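Local coordinates for protein aminotransferase (Streptomyces pactum, PDB 4ZM4) that belongs to the class-III aminotransferases, a family of pyridoxal-5'-phosphate-dependent enzymes, and forms a two-chain assembly with ligand-binding residues drawn from both subunits, at residues Pro69-Tyr74 with Ser278-Gly283; Ile61-Gly66 with Trp421-Ala426; Gly283-Ala288 with His315-Ala320. The protein carries 1 engineered substitution. One frame throughout, in Å; residues are numbered along the deposited sequence.

How the contacts relate
Contact 1 sits in the middle: its centre lies about 10 Å from that of contact 2 and about 10 Å from that of contact 3, whereas the centres of contacts 2 and 3 are about 20 Å apart. Along the chain, 61-66 and 69-74 come first, then the loop 278-288, helix 315-329 and finally 421-426, which returns to pair with 61-66. Contacts 1 and 3 share Gly283 in the loop joining strands 274-277 and 288-292 of the seven-stranded sheet, and both touch the second subunit. Tyr74 with Asp62, and Leu71 with Thr425, tie contact 1 to contact 2. Contacts 1 and 2 thus link the loop carrying engineered Arg279 to 61-74 and 421-426; contact 3 links it to helix 315-329.

Contact 1: residues Pro69-Tyr74 with Ser278-Gly283; sequences PHLFGY and SRVMGG. Engineered in segment 278-283: Arg279 (natural residue Lys). With P3B ((3E,4R,5R)-4,5-dihydroxy-3-{[(Z)-{3-hydroxy-2-methyl-5-[(phosphonooxy)methyl]pyridin-4(1H)-ylidene}methyl]imino}cyclohex-1-ene-1-carboxylic acid), chain H.
Pro69 lies against the backbone of Arg279 and Val280, its CB 3.3 Å from Arg279 O. The contact packs the loop between strand 59-62 and helix 77-89 against the loop that joins strands 274-277 and 288-292 of the seven-stranded mixed sheet in this class-III aminotransferase. Pro69 O receives a nearly straight CA-H...O contact from Val280 CA, 3.5 Å away with 172° at the hydrogen; no conventional hydrogen bond joins the two segments. Beyond it, Leu71 CD2 meets Val280 CG1 at 3.9 Å, the two side chains crossing at a slant. CB of Leu71 already points toward 278-283, and a chi1 of -157° puts CG anti to the backbone N, from where CD2 reaches the valine. Helix 334-355 packs on Leu71, and helix 315-329 on Val280.

Next to Pro69, His70 places CD2 and NE2 both 3.7 Å from Gly283 O, oblique to the ring and without a hydrogen bond. That carbonyl is hydrogen-bonded to His91 NE2 of the second subunit. The imidazole is clamped: Tyr74 CD1 lies over the centre of one face and Pro69 CB over the centre of the other, while ND1 bonds to Met65 O, fixing the ring's rotation.

Arg279, an engineered replacement of lysine, passes Pro69 with CB 4.1 Å from Pro69 CA and runs into the ligand pocket. The P3B phosphorus lies in the guanidinium plane at its edge, although the very short approach of NH2 to the ligand is doubtful. Tyr311 of the second subunit bonds through OH to Arg279 N, and Arg279 NH1 is hydrogen-bonded to Tyr67 O.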
loop_
_atom_site.group_PDB
_atom_site.type_symbol
_atom_site.label_atom_id
_atom_site.label_comp_id
_atom_site.label_asym_id
_atom_site.label_seq_id
_atom_site.Cartn_x
_atom_site.Cartn_y
_atom_site.Cartn_z
ATOM N N PRO B 69 7.473 -12.930 -3.228
ATOM C CA PRO B 69 7.611 -12.969 -1.749
ATOM C C PRO B 69 7.952 -14.322 -1.130
ATOM O O PRO B 69 8.516 -14.350 -0.045
ATOM C CB PRO B 69 6.230 -12.542 -1.223
ATOM C CG PRO B 69 5.435 -12.146 -2.402
ATOM C CD PRO B 69 6.079 -12.727 -3.637
ATOM N N HIS B 70 7.661 -15.415 -1.831
ATOM C CA HIS B 70 7.631 -16.739 -1.227
ATOM C C HIS B 70 8.888 -17.516 -1.496
ATOM O O HIS B 70 8.941 -18.400 -2.347
ATOM C CB HIS B 70 6.382 -17.465 -1.712
ATOM C CG HIS B 70 5.122 -16.728 -1.386
ATOM N ND1 HIS B 70 4.357 -16.082 -2.348
ATOM C CD2 HIS B 70 4.525 -16.483 -0.203
ATOM C CE1 HIS B 70 3.344 -15.472 -1.763
ATOM N NE2 HIS B 70 3.414 -15.706 -0.467
ATOM N N LEU B 71 9.903 -17.210 -0.722
ATOM C CA LEU B 71 11.193 -17.860 -0.824
ATOM C C LEU B 71 11.121 -19.326 -0.372
ATOM O O LEU B 71 11.866 -20.191 -0.874
ATOM C CB LEU B 71 12.186 -17.093 0.014
ATOM C CG LEU B 71 13.647 -17.220 -0.330
ATOM C CD1 LEU B 71 13.939 -16.619 -1.683
ATOM C CD2 LEU B 71 14.488 -16.523 0.738
ATOM N N PHE B 72 10.227 -19.597 0.562
ATOM C CA PHE B 72 10.038 -20.931 1.120
ATOM C C PHE B 72 8.721 -21.580 0.683
ATOM O O PHE B 72 8.299 -22.577 1.251
ATOM C CB PHE B 72 10.064 -20.845 2.656
ATOM C CG PHE B 72 11.312 -20.208 3.210
ATOM C CD1 PHE B 72 12.537 -20.887 3.159
ATOM C CD2 PHE B 72 11.278 -18.934 3.781
ATOM C CE1 PHE B 72 13.687 -20.310 3.669
ATOM C CE2 PHE B 72 12.437 -18.359 4.291
ATOM C CZ PHE B 72 13.641 -19.041 4.237
ATOM N N GLY B 73 8.029 -20.993 -0.278
ATOM C CA GLY B 73 6.740 -21.534 -0.719
ATOM C C GLY B 73 5.571 -20.969 0.014
ATOM O O GLY B 73 5.708 -20.165 0.926
ATOM N N TYR B 74 4.385 -21.364 -0.426
ATOM C CA TYR B 74 3.138 -20.870 0.102
ATOM C C TYR B 74 2.844 -21.487 1.465
ATOM O O TYR B 74 3.329 -22.586 1.765
ATOM C CB TYR B 74 2.001 -21.242 -0.829
ATOM C CG TYR B 74 1.977 -20.550 -2.177
ATOM C CD1 TYR B 74 2.076 -19.176 -2.282
ATOM C CD2 TYR B 74 1.744 -21.283 -3.350
ATOM C CE1 TYR B 74 2.034 -18.564 -3.519
ATOM C CE2 TYR B 74 1.684 -20.660 -4.584
ATOM C CZ TYR B 74 1.826 -19.303 -4.659
ATOM O OH TYR B 74 1.743 -18.680 -5.880
ATOM N N SER B 278 10.787 -5.031 -0.206
ATOM C CA SER B 278 9.429 -5.565 -0.013
ATOM C C SER B 278 9.470 -7.094 -0.234
ATOM O O SER B 278 10.508 -7.708 -0.078
ATOM C CB SER B 278 8.440 -4.894 -0.959
ATOM O OG SER B 278 7.103 -5.260 -0.702
ATOM N N ARG B 279 8.354 -7.713 -0.568
ATOM C CA ARG B 279 8.316 -9.090 -1.113
ATOM C C ARG B 279 8.833 -10.150 -0.163
ATOM O O ARG B 279 8.088 -10.590 0.693
ATOM C CB ARG B 279 9.036 -9.188 -2.454
ATOM C CG ARG B 279 8.512 -8.239 -3.486
ATOM C CD ARG B 279 7.214 -8.667 -4.121
ATOM N NE ARG B 279 6.597 -7.464 -4.655
ATOM C CZ ARG B 279 6.536 -7.097 -5.934
ATOM N NH1 ARG B 279 7.029 -7.836 -6.933
ATOM N NH2 ARG B 279 5.939 -5.943 -6.203
ATOM N N VAL B 280 10.086 -10.579 -0.323
ATOM C CA VAL B 280 10.637 -11.647 0.503
ATOM C C VAL B 280 10.634 -11.168 1.958
ATOM O O VAL B 280 10.409 -11.954 2.890
ATOM C CB VAL B 280 12.067 -12.063 0.070
ATOM C CG1 VAL B 280 12.675 -13.034 1.067
ATOM C CG2 VAL B 280 12.038 -12.686 -1.310
ATOM N N MET B 281 10.857 -9.871 2.146
ATOM C CA MET B 281 10.965 -9.283 3.490
ATOM C C MET B 281 9.791 -9.646 4.376
ATOM O O MET B 281 9.986 -9.996 5.504
ATOM C CB MET B 281 11.084 -7.750 3.389
ATOM C CG MET B 281 11.511 -7.068 4.685
ATOM S SD MET B 281 11.715 -5.305 4.407
ATOM C CE MET B 281 9.983 -4.787 4.358
ATOM N N GLY B 282 8.576 -9.541 3.853
ATOM C CA GLY B 282 7.380 -9.825 4.605
ATOM C C GLY B 282 6.705 -11.147 4.294
ATOM O O GLY B 282 5.608 -11.390 4.779
ATOM N N GLY B 283 7.334 -11.998 3.482
ATOM C CA GLY B 283 6.808 -13.325 3.144
ATOM C C GLY B 283 5.412 -13.372 2.558
ATOM O O GLY B 283 4.665 -14.346 2.754
HETATM O OAH P3B H . 3.407 -1.627 -5.639
HETATM P PBA P3B H . 4.036 -3.063 -5.404
HETATM O OAI P3B H . 3.294 -3.936 -6.371
HETATM O OAC P3B H . 3.867 -3.582 -3.986
HETATM O OAQ P3B H . 5.617 -2.817 -5.891
HETATM C CAM P3B H . 5.968 -1.993 -7.050
HETATM C CAV P3B H . 7.173 -2.459 -7.515
HETATM C CAL P3B H . 8.303 -1.717 -7.200
HETATM N NAP P3B H . 9.539 -2.191 -7.619
HETATM C CAU P3B H . 9.653 -3.373 -8.314
HETATM C CAA P3B H . 10.871 -3.819 -8.752
HETATM C CAW P3B H . 8.571 -4.061 -8.645
HETATM O OAE P3B H . 8.751 -5.211 -9.332
HETATM C CAX P3B H . 7.291 -3.675 -8.243
HETATM C CAJ P3B H . 6.136 -4.445 -8.627
HETATM N NAO P3B H . 6.225 -5.485 -9.523
HETATM C CAT P3B H . 5.121 -6.151 -9.987
HETATM C CAK P3B H . 3.767 -5.769 -9.771
HETATM C CAS P3B H . 2.671 -6.422 -10.325
HETATM C CAR P3B H . 1.347 -6.044 -10.034
HETATM O OAD P3B H . 0.367 -6.688 -10.441
HETATM O OAB P3B H . 1.079 -5.028 -9.440
HETATM C CAN P3B H . 2.802 -7.611 -10.928
HETATM C CAY P3B H . 4.205 -8.212 -11.110
HETATM O OAF P3B H . 4.137 -8.759 -12.441
HETATM C CAZ P3B H . 5.423 -7.223 -10.898
HETATM O OAG P3B H . 6.737 -7.838 -10.633
#

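Contact 2: residues Ile61-Gly66 with Trp421-Ala426; sequences IDLNMG and WFLSTA
Leu63 sets one methyl on the indole of Trp421: CD1 is 3.5 Å from the centroid of the six-membered ring and 5° off its normal, a CH-pi contact over the face. The two side chains run side by side in the same direction. The backbones are joined where Phe422 N donates to Leu63 O at 2.9 Å. Asn64 O lies 3.4 Å from Phe422 CD1, oblique to the ring, and the Phe422 side chain is about 5 Å from the bound P3B.

An Asx turn begins at Asp62, the last residue of strand 59-62: Asp62 OD1 takes Asn64 N and also Met65 N, the latter at 3.0 Å, both from the same face of the carboxylate. Segment 421-426 begins as an edge strand, within this chain, of a three-stranded antiparallel sheet, and the bond to Leu63 O ties it to the loop just after strand 59-62 of the four-stranded sheet.

Packing slackens toward 423-426. Met65 CG is still 3.3 Å from Phe422 O, but the chain folds back, leaving CE 4.5 Å from Ser424 OG. At partly exposed Ala426, the backbone N donates to Ser424 OG in an ST turn; that hydroxyl is also hydrogen-bonded to His427 ND1.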
loop_
_atom_site.group_PDB
_atom_site.type_symbol
_atom_site.label_atom_id
_atom_site.label_comp_id
_atom_site.label_asym_id
_atom_site.label_seq_id
_atom_site.Cartn_x
_atom_site.Cartn_y
_atom_site.Cartn_z
ATOM N N ILE B 61 1.390 -26.919 -10.253
ATOM C CA ILE B 61 2.691 -26.476 -9.816
ATOM C C ILE B 61 2.895 -25.055 -10.287
ATOM O O ILE B 61 2.820 -24.773 -11.482
ATOM C CB ILE B 61 3.806 -27.369 -10.374
ATOM C CG1 ILE B 61 3.703 -28.779 -9.778
ATOM C CG2 ILE B 61 5.172 -26.800 -10.025
ATOM C CD1 ILE B 61 4.481 -29.823 -10.566
ATOM N N ASP B 62 3.132 -24.151 -9.339
ATOM C CA ASP B 62 3.260 -22.727 -9.609
ATOM C C ASP B 62 4.710 -22.330 -9.754
ATOM O O ASP B 62 5.497 -22.516 -8.822
ATOM C CB ASP B 62 2.616 -21.957 -8.463
ATOM C CG ASP B 62 2.255 -20.497 -8.833
ATOM O OD1 ASP B 62 2.759 -19.998 -9.834
ATOM O OD2 ASP B 62 1.463 -19.882 -8.108
ATOM N N LEU B 63 5.097 -21.816 -10.932
ATOM C CA LEU B 63 6.462 -21.306 -11.134
ATOM C C LEU B 63 6.518 -19.784 -10.943
ATOM O O LEU B 63 7.602 -19.205 -10.865
ATOM C CB LEU B 63 6.984 -21.677 -12.518
ATOM C CG LEU B 63 7.045 -23.162 -12.828
ATOM C CD1 LEU B 63 7.569 -23.353 -14.224
ATOM C CD2 LEU B 63 7.896 -23.933 -11.825
ATOM N N ASN B 64 5.346 -19.156 -10.851
ATOM C CA ASN B 64 5.231 -17.713 -10.655
ATOM C C ASN B 64 5.250 -17.316 -9.169
ATOM O O ASN B 64 5.813 -16.306 -8.811
ATOM C CB ASN B 64 3.927 -17.249 -11.303
ATOM C CG ASN B 64 3.796 -15.746 -11.341
ATOM O OD1 ASN B 64 4.591 -15.056 -11.977
ATOM N ND2 ASN B 64 2.765 -15.224 -10.672
ATOM N N MET B 65 4.579 -18.096 -8.330
ATOM C CA MET B 65 4.625 -17.927 -6.879
ATOM C C MET B 65 4.229 -16.556 -6.337
ATOM O O MET B 65 4.808 -16.069 -5.336
ATOM C CB MET B 65 6.027 -18.313 -6.364
ATOM C CG MET B 65 6.383 -19.775 -6.618
ATOM S SD MET B 65 5.280 -20.992 -5.866
ATOM C CE MET B 65 5.387 -20.567 -4.128
ATOM N N GLY B 66 3.237 -15.932 -6.966
ATOM C CA GLY B 66 2.726 -14.665 -6.456
ATOM C C GLY B 66 3.694 -13.536 -6.537
ATOM O O GLY B 66 3.658 -12.595 -5.740
ATOM N N TRP B 421 10.034 -16.287 -13.668
ATOM C CA TRP B 421 9.693 -17.338 -12.694
ATOM C C TRP B 421 10.377 -17.014 -11.363
ATOM O O TRP B 421 11.532 -16.531 -11.336
ATOM C CB TRP B 421 10.275 -18.690 -13.162
ATOM C CG TRP B 421 9.765 -19.237 -14.478
ATOM C CD1 TRP B 421 8.945 -18.622 -15.372
ATOM C CD2 TRP B 421 10.097 -20.508 -15.053
ATOM N NE1 TRP B 421 8.740 -19.433 -16.454
ATOM C CE2 TRP B 421 9.421 -20.604 -16.271
ATOM C CE3 TRP B 421 10.896 -21.583 -14.641
ATOM C CZ2 TRP B 421 9.527 -21.734 -17.093
ATOM C CZ3 TRP B 421 11.005 -22.681 -15.450
ATOM C CH2 TRP B 421 10.315 -22.764 -16.651
ATOM N N PHE B 422 9.720 -17.344 -10.265
ATOM C CA PHE B 422 10.246 -17.119 -8.912
ATOM C C PHE B 422 10.318 -18.426 -8.122
ATOM O O PHE B 422 9.390 -18.782 -7.385
ATOM C CB PHE B 422 9.337 -16.143 -8.165
ATOM C CG PHE B 422 9.361 -14.756 -8.725
ATOM C CD1 PHE B 422 8.443 -14.362 -9.663
ATOM C CD2 PHE B 422 10.306 -13.831 -8.296
ATOM C CE1 PHE B 422 8.434 -13.067 -10.132
ATOM C CE2 PHE B 422 10.302 -12.550 -8.791
ATOM C CZ PHE B 422 9.369 -12.163 -9.710
ATOM N N LEU B 423 11.433 -19.147 -8.246
ATOM C CA LEU B 423 11.558 -20.468 -7.567
ATOM C C LEU B 423 11.699 -20.321 -6.039
ATOM O O LEU B 423 12.001 -19.243 -5.531
ATOM C CB LEU B 423 12.702 -21.292 -8.158
ATOM C CG LEU B 423 12.768 -21.369 -9.689
ATOM C CD1 LEU B 423 13.911 -22.265 -10.118
ATOM C CD2 LEU B 423 11.467 -21.869 -10.301
ATOM N N SER B 424 11.470 -21.420 -5.342
ATOM C CA SER B 424 11.393 -21.450 -3.892
ATOM C C SER B 424 11.970 -22.755 -3.401
ATOM O O SER B 424 12.266 -23.645 -4.199
ATOM C CB SER B 424 9.949 -21.355 -3.435
ATOM O OG SER B 424 9.312 -22.617 -3.530
ATOM N N THR B 425 12.149 -22.879 -2.092
ATOM C CA THR B 425 12.726 -24.110 -1.529
ATOM C C THR B 425 11.745 -25.239 -1.665
ATOM O O THR B 425 12.126 -26.408 -1.527
ATOM C CB THR B 425 13.106 -23.940 -0.050
ATOM O OG1 THR B 425 11.958 -23.527 0.675
ATOM C CG2 THR B 425 14.196 -22.881 0.106
ATOM N N ALA B 426 10.486 -24.921 -1.961
ATOM C CA ALA B 426 9.474 -25.963 -2.206
ATOM C C ALA B 426 9.564 -26.557 -3.605
ATOM O O ALA B 426 8.925 -27.581 -3.887
ATOM C CB ALA B 426 8.077 -25.427 -1.973
#

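Contact 3: residues Gly283-Ala288 with His315-Ala320; sequences GGFPVA and HAALRA
Phe285 lays its ring against the first turn of helix 315-329, reaching the helix with CE1 3.4 Å from Ala317 CB and CZ 3.6 Å from Ala316 CB. Its CG stands anti to the backbone N (chi1 -167°), which swings the ring away from the loop and onto the helix. The ring turns a face to the helix backbone: Ala317 N and Ala316 C lie over it, the latter displaced toward the rim. Pro286 CD covers the opposite face, also off-centre, so the ring is wedged between its own neighbour in sequence and the helix. Nearer the chain, Phe285 CB meets Ala320 CB at 3.9 Å, one helical turn on from Ala316.

Val287 makes the second foothold. CG1 takes the position between N and the carbonyl carbon (chi1 63°), leaving CG2 anti to the backbone N and 3.9 Å from Ala317 CB. The methyl of Ala317 therefore sits between CE1 of the phenyl ring and the valine branch, and the CA atoms of Val287 and Ala317 come as close as 5.9 Å.

The contact joins the loop before strand 288-292, which touches the second subunit, to helix 315-329. The Phe285 ring meets Phe285 of the second subunit, their planes at about 45°, and also packs on Phe87 of that subunit, while Val83 of helix 77-89 touches it within the same chain.

No hydrogen bond crosses between 283-288 and 315-320; cohesion here comes from apolar burial and close fit, and the small methyls of Ala316, Ala317 and Ala320 probably let the ring come close to the helix backbone.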
loop_
_atom_site.group_PDB
_atom_site.type_symbol
_atom_site.label_atom_id
_atom_site.label_comp_id
_atom_site.label_asym_id
_atom_site.label_seq_id
_atom_site.Cartn_x
_atom_site.Cartn_y
_atom_site.Cartn_z
ATOM N N GLY B 283 7.334 -11.998 3.482
ATOM C CA GLY B 283 6.808 -13.325 3.144
ATOM C C GLY B 283 5.412 -13.372 2.558
ATOM O O GLY B 283 4.665 -14.346 2.754
ATOM N N GLY B 284 5.053 -12.329 1.833
ATOM C CA GLY B 284 3.695 -12.207 1.281
ATOM C C GLY B 284 2.744 -11.294 2.021
ATOM O O GLY B 284 1.677 -11.005 1.502
ATOM N N PHE B 285 3.089 -10.859 3.233
ATOM C CA PHE B 285 2.264 -9.880 3.923
ATOM C C PHE B 285 2.468 -8.526 3.235
ATOM O O PHE B 285 3.613 -8.191 2.869
ATOM C CB PHE B 285 2.638 -9.779 5.416
ATOM C CG PHE B 285 1.633 -9.033 6.256
ATOM C CD1 PHE B 285 1.637 -7.632 6.311
ATOM C CD2 PHE B 285 0.679 -9.710 6.986
ATOM C CE1 PHE B 285 0.716 -6.943 7.087
ATOM C CE2 PHE B 285 -0.257 -9.033 7.773
ATOM C CZ PHE B 285 -0.227 -7.641 7.822
ATOM N N PRO B 286 1.408 -7.724 3.096
ATOM C CA PRO B 286 1.673 -6.435 2.439
ATOM C C PRO B 286 2.525 -5.479 3.282
ATOM O O PRO B 286 2.041 -4.910 4.276
ATOM C CB PRO B 286 0.281 -5.876 2.171
ATOM C CG PRO B 286 -0.665 -6.926 2.615
ATOM C CD PRO B 286 0.035 -7.828 3.553
ATOM N N VAL B 287 3.801 -5.376 2.922
ATOM C CA VAL B 287 4.778 -4.572 3.650
ATOM C C VAL B 287 5.964 -4.270 2.760
ATOM O O VAL B 287 6.306 -5.041 1.891
ATOM C CB VAL B 287 5.255 -5.267 4.949
ATOM C CG1 VAL B 287 5.982 -6.563 4.650
ATOM C CG2 VAL B 287 6.146 -4.347 5.783
ATOM N N ALA B 288 6.535 -3.085 2.954
ATOM C CA ALA B 288 7.686 -2.622 2.210
ATOM C C ALA B 288 8.462 -1.662 3.108
ATOM O O ALA B 288 7.999 -1.302 4.186
ATOM C CB ALA B 288 7.251 -1.887 0.955
ATOM N N HIS B 315 1.795 -3.673 13.363
ATOM C CA HIS B 315 2.449 -4.700 14.176
ATOM C C HIS B 315 2.434 -6.074 13.512
ATOM O O HIS B 315 3.431 -6.796 13.590
ATOM C CB HIS B 315 1.834 -4.779 15.575
ATOM C CG HIS B 315 1.558 -3.447 16.194
ATOM N ND1 HIS B 315 2.408 -2.383 16.062
ATOM C CD2 HIS B 315 0.495 -2.995 16.907
ATOM C CE1 HIS B 315 1.889 -1.324 16.667
ATOM N NE2 HIS B 315 0.726 -1.666 17.185
ATOM N N ALA B 316 1.339 -6.421 12.845
ATOM C CA ALA B 316 1.307 -7.648 12.041
ATOM C C ALA B 316 2.364 -7.646 10.947
ATOM O O ALA B 316 3.143 -8.600 10.840
ATOM C CB ALA B 316 -0.059 -7.868 11.421
ATOM N N ALA B 317 2.435 -6.571 10.169
ATOM C CA ALA B 317 3.449 -6.460 9.114
ATOM C C ALA B 317 4.877 -6.605 9.653
ATOM O O ALA B 317 5.686 -7.346 9.084
ATOM C CB ALA B 317 3.330 -5.125 8.373
ATOM N N LEU B 318 5.187 -5.918 10.738
ATOM C CA LEU B 318 6.530 -6.011 11.326
ATOM C C LEU B 318 6.797 -7.355 12.039
ATOM O O LEU B 318 7.923 -7.855 12.022
ATOM C CB LEU B 318 6.819 -4.812 12.233
ATOM C CG LEU B 318 6.729 -3.472 11.497
ATOM C CD1 LEU B 318 7.378 -2.363 12.325
ATOM C CD2 LEU B 318 7.368 -3.518 10.108
ATOM N N ARG B 319 5.763 -7.993 12.567
ATOM C CA ARG B 319 5.918 -9.380 13.020
ATOM C C ARG B 319 6.326 -10.288 11.849
ATOM O O ARG B 319 7.189 -11.172 11.982
ATOM C CB ARG B 319 4.625 -9.870 13.689
ATOM C CG ARG B 319 4.762 -11.184 14.449
ATOM C CD ARG B 319 5.644 -11.062 15.689
ATOM N NE ARG B 319 5.816 -12.356 16.323
ATOM C CZ ARG B 319 4.984 -12.881 17.211
ATOM N NH1 ARG B 319 3.915 -12.226 17.631
ATOM N NH2 ARG B 319 5.222 -14.078 17.689
ATOM N N ALA B 320 5.694 -10.090 10.687
ATOM C CA ALA B 320 6.044 -10.878 9.514
ATOM C C ALA B 320 7.512 -10.633 9.100
ATOM O O ALA B 320 8.201 -11.558 8.717
ATOM C CB ALA B 320 5.093 -10.574 8.359
#